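Local coordinates for Non-structural protein NS1 (Murine minute virus, PDB 4R94) that nicks viral DNA at the replication origin through this N-terminal nuclease domain and, in its full-length form, also acts as an ATP-driven helicase, at residues His129-Gly134 / Lys199-Gly204; Gly110-Phe115 / Lys135-Ala140. One frame throughout, in Å; residues are numbered along the deposited sequence.

How the contacts relate
The two contacts lie side by side in the nickase domain, their centres about 8 Å apart. Along the chain their segments alternate: 110-115, 129-134, 135-140, then 199-204. Segment 110-115 runs into strand 112-121, and 129-134 lies on its antiparallel neighbour 125-134; the two strands form a hairpin in the central sheet. Backbone pairing joins the contacts directly, with Leu-131 N 2.9 Å from Phe-115 O and Gly-133 O 2.8 Å from Asn-113 N, both probable hydrogen bonds. Contact 1 sets Leu-131 of the second strand against Val-201 and the start of helix 203-211, which carries Tyr-210, the nuclease active site. Contact 2 lies at the hairpin's open end, away from the metal.

Contact 1. Residues His129-Gly134 / Lys199-Gly204; sequences HVLIGG and KCVLFG. With MG (magnesium ion), chain B.
From strand 125-134 a single residue, Leu-131, makes nearly all of the contact with residues 199-204, and no hydrogen bond crosses between the two segments. It touches two residues with two different parts. Its outer methyl CD2 meets the methyl CG2 of Val-201 at 3.8 Å. The two side chains cross at about a right angle. Nearer the backbone, CB of Leu-131 lies 4.1 Å from CD1 of Phe-203 and approaches that ring obliquely. The phenyl group gets there because CG of Phe-203 stands anti to the backbone N (chi1 -172°), which swings the ring back toward the strand from the first turn of the helix. All three residues are buried. Met-206, Ile-207 and Phe-211 of helix 203-211 also touch Leu-131, while Phe-115 adds to the packing around Phe-203.

This is the HUH endonuclease fold, in which an antiparallel sheet presents the metal-binding histidines and a helix brings the nucleophilic tyrosine. Here the side chain of Leu-131 is about 8 Å from that of Tyr-210. Two residues back on the same strand, His-129 binds the magnesium ion through NE2 at 2.2 Å. Waters 1, 2 and 3 bind the ion at 2.0 to 2.1 Å, and Glu-119 and His-127 complete the site. The ring of His-129 also meets that of Phe-211.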
loop_
_atom_site.group_PDB
_atom_site.type_symbol
_atom_site.label_atom_id
_atom_site.label_comp_id
_atom_site.label_asym_id
_atom_site.label_seq_id
_atom_site.Cartn_x
_atom_site.Cartn_y
_atom_site.Cartn_z
ATOM N N HIS A 129 3.369 1.198 -0.240
ATOM C CA HIS A 129 3.872 0.824 -1.546
ATOM C C HIS A 129 2.934 -0.146 -2.241
ATOM O O HIS A 129 2.449 -1.100 -1.635
ATOM C CB HIS A 129 5.242 0.178 -1.418
ATOM C CG HIS A 129 6.293 1.115 -0.940
ATOM N ND1 HIS A 129 7.077 1.839 -1.807
ATOM C CD2 HIS A 129 6.694 1.441 0.310
ATOM C CE1 HIS A 129 7.933 2.569 -1.112
ATOM N NE2 HIS A 129 7.716 2.352 0.175
ATOM N N VAL A 130 2.693 0.108 -3.514
ATOM C CA VAL A 130 1.971 -0.829 -4.362
ATOM C C VAL A 130 2.745 -1.123 -5.636
ATOM O O VAL A 130 3.089 -0.209 -6.390
ATOM C CB VAL A 130 0.581 -0.299 -4.745
ATOM C CG1 VAL A 130 -0.142 -1.320 -5.650
ATOM C CG2 VAL A 130 -0.212 0.026 -3.503
ATOM N N LEU A 131 2.995 -2.403 -5.883
ATOM C CA LEU A 131 3.483 -2.837 -7.188
ATOM C C LEU A 131 2.319 -3.488 -7.905
ATOM O O LEU A 131 1.643 -4.331 -7.321
ATOM C CB LEU A 131 4.641 -3.832 -7.046
ATOM C CG LEU A 131 5.857 -3.364 -6.242
ATOM C CD1 LEU A 131 6.940 -4.461 -6.267
ATOM C CD2 LEU A 131 6.390 -2.029 -6.762
ATOM N N ILE A 132 2.068 -3.120 -9.154
ATOM C CA ILE A 132 0.950 -3.737 -9.867
ATOM C C ILE A 132 1.185 -3.755 -11.373
ATOM O O ILE A 132 1.640 -2.764 -11.962
ATOM C CB ILE A 132 -0.394 -3.007 -9.549
ATOM C CG1 ILE A 132 -1.577 -3.708 -10.224
ATOM C CG2 ILE A 132 -0.326 -1.535 -9.941
ATOM C CD1 ILE A 132 -2.919 -3.277 -9.660
ATOM N N GLY A 133 0.876 -4.892 -11.990
ATOM C CA GLY A 133 1.036 -5.034 -13.423
ATOM C C GLY A 133 0.431 -6.327 -13.927
ATOM O O GLY A 133 -0.229 -7.071 -13.184
ATOM N N GLY A 134 0.662 -6.599 -15.206
ATOM C CA GLY A 134 0.154 -7.808 -15.821
ATOM C C GLY A 134 0.031 -7.618 -17.318
ATOM O O GLY A 134 0.450 -6.597 -17.850
ATOM N N LYS A 199 8.746 4.619 -14.731
ATOM C CA LYS A 199 9.792 3.609 -14.511
ATOM C C LYS A 199 9.178 2.330 -13.949
ATOM O O LYS A 199 8.887 2.246 -12.754
ATOM C CB LYS A 199 10.868 4.140 -13.555
ATOM C CG LYS A 199 12.041 3.167 -13.297
ATOM C CD LYS A 199 13.128 3.841 -12.485
ATOM C CE LYS A 199 14.234 2.851 -12.130
ATOM N NZ LYS A 199 15.144 3.430 -11.115
ATOM N N CYS A 200 8.982 1.336 -14.802
ATOM C CA CYS A 200 8.487 0.060 -14.328
ATOM C C CYS A 200 9.591 -0.640 -13.547
ATOM O O CYS A 200 10.792 -0.401 -13.772
ATOM C CB CYS A 200 7.991 -0.793 -15.489
ATOM S SG CYS A 200 6.554 -0.062 -16.319
ATOM N N VAL A 201 9.191 -1.471 -12.597
ATOM C CA VAL A 201 10.158 -2.241 -11.840
ATOM C C VAL A 201 9.892 -3.713 -12.057
ATOM O O VAL A 201 8.860 -4.087 -12.625
ATOM C CB VAL A 201 10.122 -1.903 -10.340
ATOM C CG1 VAL A 201 10.395 -0.420 -10.126
ATOM C CG2 VAL A 201 8.779 -2.283 -9.733
ATOM N N LEU A 202 10.834 -4.546 -11.629
ATOM C CA LEU A 202 10.687 -5.988 -11.761
ATOM C C LEU A 202 10.084 -6.564 -10.478
ATOM O O LEU A 202 10.697 -6.490 -9.398
ATOM C CB LEU A 202 12.044 -6.645 -12.081
ATOM C CG LEU A 202 12.653 -6.291 -13.443
ATOM C CD1 LEU A 202 13.831 -7.219 -13.736
ATOM C CD2 LEU A 202 11.648 -6.350 -14.569
ATOM N N PHE A 203 8.891 -7.144 -10.622
ATOM C CA PHE A 203 8.040 -7.557 -9.511
ATOM C C PHE A 203 8.731 -8.458 -8.483
ATOM O O PHE A 203 8.934 -8.062 -7.339
ATOM C CB PHE A 203 6.803 -8.249 -10.078
ATOM C CG PHE A 203 5.738 -8.559 -9.064
ATOM C CD1 PHE A 203 4.880 -7.567 -8.601
ATOM C CD2 PHE A 203 5.543 -9.866 -8.635
ATOM C CE1 PHE A 203 3.865 -7.867 -7.688
ATOM C CE2 PHE A 203 4.530 -10.176 -7.728
ATOM C CZ PHE A 203 3.693 -9.173 -7.249
ATOM N N GLY A 204 9.086 -9.675 -8.885
ATOM C CA GLY A 204 9.697 -10.615 -7.959
ATOM C C GLY A 204 10.990 -10.095 -7.349
ATOM O O GLY A 204 11.204 -10.219 -6.148
HETATM MG MG MG B . 8.918 3.119 1.864
HETATM O O HOH W 1 9.382 4.916 0.853
HETATM O O HOH W 2 9.997 3.614 3.650
HETATM O O HOH W 3 10.614 2.410 0.955
#

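Contact 2. Residues Gly110-Phe115 / Lys135-Ala140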
loop_
_atom_site.group_PDB
_atom_site.type_symbol
_atom_site.label_atom_id
_atom_site.label_comp_id
_atom_site.label_asym_id
_atom_site.label_seq_id
_atom_site.Cartn_x
_atom_site.Cartn_y
_atom_site.Cartn_z
ATOM N N GLY A 110 -7.658 -11.867 -11.446
ATOM C CA GLY A 110 -6.709 -12.952 -11.592
ATOM C C GLY A 110 -5.642 -12.762 -12.660
ATOM O O GLY A 110 -4.667 -13.510 -12.692
ATOM N N ASP A 111 -5.804 -11.775 -13.539
ATOM C CA ASP A 111 -4.811 -11.519 -14.576
ATOM C C ASP A 111 -3.823 -10.439 -14.132
ATOM O O ASP A 111 -3.071 -9.907 -14.945
ATOM C CB ASP A 111 -5.473 -11.086 -15.888
ATOM C CG ASP A 111 -6.299 -12.192 -16.529
ATOM O OD1 ASP A 111 -6.026 -13.382 -16.244
ATOM O OD2 ASP A 111 -7.219 -11.864 -17.316
ATOM N N VAL A 112 -3.860 -10.104 -12.845
ATOM C CA VAL A 112 -3.049 -9.010 -12.300
ATOM C C VAL A 112 -2.096 -9.512 -11.238
ATOM O O VAL A 112 -2.505 -10.264 -10.364
ATOM C CB VAL A 112 -3.943 -7.925 -11.645
ATOM C CG1 VAL A 112 -3.111 -6.711 -11.279
ATOM C CG2 VAL A 112 -5.051 -7.540 -12.571
ATOM N N ASN A 113 -0.834 -9.081 -11.276
ATOM C CA ASN A 113 0.052 -9.354 -10.161
ATOM C C ASN A 113 0.160 -8.089 -9.326
ATOM O O ASN A 113 0.404 -7.008 -9.876
ATOM C CB ASN A 113 1.432 -9.793 -10.652
ATOM C CG ASN A 113 1.380 -11.094 -11.427
ATOM O OD1 ASN A 113 0.715 -12.044 -11.021
ATOM N ND2 ASN A 113 2.059 -11.133 -12.557
ATOM N N TRP A 114 -0.062 -8.198 -8.023
ATOM C CA TRP A 114 0.178 -7.029 -7.193
ATOM C C TRP A 114 0.750 -7.385 -5.835
ATOM O O TRP A 114 0.645 -8.511 -5.354
ATOM C CB TRP A 114 -1.095 -6.160 -7.044
ATOM C CG TRP A 114 -2.335 -6.845 -6.504
ATOM C CD1 TRP A 114 -3.409 -7.286 -7.228
ATOM C CD2 TRP A 114 -2.621 -7.153 -5.138
ATOM N NE1 TRP A 114 -4.337 -7.858 -6.397
ATOM C CE2 TRP A 114 -3.878 -7.786 -5.103
ATOM C CE3 TRP A 114 -1.933 -6.953 -3.932
ATOM C CZ2 TRP A 114 -4.457 -8.232 -3.916
ATOM C CZ3 TRP A 114 -2.499 -7.388 -2.765
ATOM C CH2 TRP A 114 -3.762 -8.019 -2.756
ATOM N N PHE A 115 1.366 -6.381 -5.224
ATOM C CA PHE A 115 1.992 -6.505 -3.923
ATOM C C PHE A 115 1.800 -5.189 -3.206
ATOM O O PHE A 115 2.000 -4.131 -3.800
ATOM C CB PHE A 115 3.498 -6.818 -4.069
ATOM C CG PHE A 115 4.265 -6.791 -2.771
ATOM C CD1 PHE A 115 4.295 -7.905 -1.937
ATOM C CD2 PHE A 115 4.969 -5.659 -2.395
ATOM C CE1 PHE A 115 4.998 -7.886 -0.743
ATOM C CE2 PHE A 115 5.684 -5.628 -1.195
ATOM C CZ PHE A 115 5.691 -6.743 -0.366
ATOM N N LYS A 135 -0.545 -8.608 -17.994
ATOM C CA LYS A 135 -0.653 -8.582 -19.451
ATOM C C LYS A 135 -1.463 -7.388 -19.974
ATOM O O LYS A 135 -1.185 -6.875 -21.059
ATOM C CB LYS A 135 -1.257 -9.900 -19.954
ATOM C CG LYS A 135 -2.657 -10.198 -19.448
ATOM C CD LYS A 135 -3.200 -11.478 -20.070
ATOM C CE LYS A 135 -4.667 -11.699 -19.720
ATOM N NZ LYS A 135 -5.547 -10.634 -20.285
ATOM N N ASP A 136 -2.439 -6.917 -19.201
ATOM C CA ASP A 136 -3.262 -5.795 -19.649
ATOM C C ASP A 136 -2.632 -4.441 -19.319
ATOM O O ASP A 136 -3.270 -3.402 -19.490
ATOM C CB ASP A 136 -4.661 -5.875 -19.031
ATOM C CG ASP A 136 -5.334 -7.208 -19.289
ATOM O OD1 ASP A 136 -5.664 -7.489 -20.462
ATOM O OD2 ASP A 136 -5.532 -7.972 -18.321
ATOM N N PHE A 137 -1.384 -4.457 -18.851
ATOM C CA PHE A 137 -0.684 -3.233 -18.454
ATOM C C PHE A 137 0.485 -2.927 -19.391
ATOM O O PHE A 137 1.245 -3.826 -19.739
ATOM C CB PHE A 137 -0.136 -3.346 -17.026
ATOM C CG PHE A 137 -1.186 -3.494 -15.959
ATOM C CD1 PHE A 137 -1.900 -4.673 -15.817
ATOM C CD2 PHE A 137 -1.408 -2.473 -15.051
ATOM C CE1 PHE A 137 -2.853 -4.812 -14.812
ATOM C CE2 PHE A 137 -2.352 -2.606 -14.050
ATOM C CZ PHE A 137 -3.080 -3.776 -13.931
ATOM N N SER A 138 0.627 -1.663 -19.780
ATOM C CA SER A 138 1.793 -1.210 -20.538
ATOM C C SER A 138 2.328 0.110 -19.979
ATOM O O SER A 138 1.569 0.919 -19.459
ATOM C CB SER A 138 1.459 -1.062 -22.029
ATOM O OG SER A 138 0.329 -0.229 -22.232
ATOM N N GLN A 139 3.634 0.330 -20.105
ATOM C CA GLN A 139 4.295 1.497 -19.508
ATOM C C GLN A 139 3.630 2.851 -19.799
ATOM O O GLN A 139 3.540 3.716 -18.916
ATOM C CB GLN A 139 5.758 1.565 -19.964
ATOM C CG GLN A 139 6.301 2.983 -19.957
ATOM C CD GLN A 139 7.769 3.073 -19.660
ATOM O OE1 GLN A 139 8.413 2.079 -19.313
ATOM N NE2 GLN A 139 8.318 4.278 -19.788
ATOM N N ALA A 140 3.156 3.036 -21.028
ATOM C CA ALA A 140 2.554 4.308 -21.421
ATOM C C ALA A 140 1.285 4.645 -20.630
ATOM O O ALA A 140 0.831 5.782 -20.655
ATOM C CB ALA A 140 2.246 4.300 -22.913
HETATM O O HOH W 4 -8.186 -9.244 -17.749
HETATM O O HOH W 5 -3.410 -7.962 -16.640
HETATM O O HOH W 6 -1.070 -11.122 -16.423
#
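Lys-135 begins the segment by reaching across to Asp-111. Its CE lies 3.5 Å from OD2 of Asp-111, and its NZ makes a long salt bridge to the same oxygen at 3.6 Å. A bend at the end of the lysine chain (chi4 64°) also lets NZ reach the carboxylate of Asp-136, with weak hydrogen bonds to OD1 and OD2. The ammonium thus sits between two acids and probably offsets their repulsion, since OD2 of Asp-111 and OD2 of Asp-136 are 4.4 Å apart. Water 4 donates to both of these oxygens. Water 6 links the backbone N of Lys-135 to the carbonyl O of Asp-111.

Asp-136 is tied in by water 5, which accepts from its N and donates to its OD2 at 2.7 Å and to Asp-111 O at 2.6 Å. The same water lies in plane at the edge of the Phe-137 ring. Phe-137 then points toward strand 112-121, its CZ 4.0 Å from CG1 of Val-112, and the two side chains cross at about a right angle. Ile-132 and Leu-102 also touch Phe-137, and its ring meets that of Trp-145. The arrangement is a surface salt-bridge network with bridging waters over an apolar contact, at the open end of a beta-hairpin in the nuclease sheet.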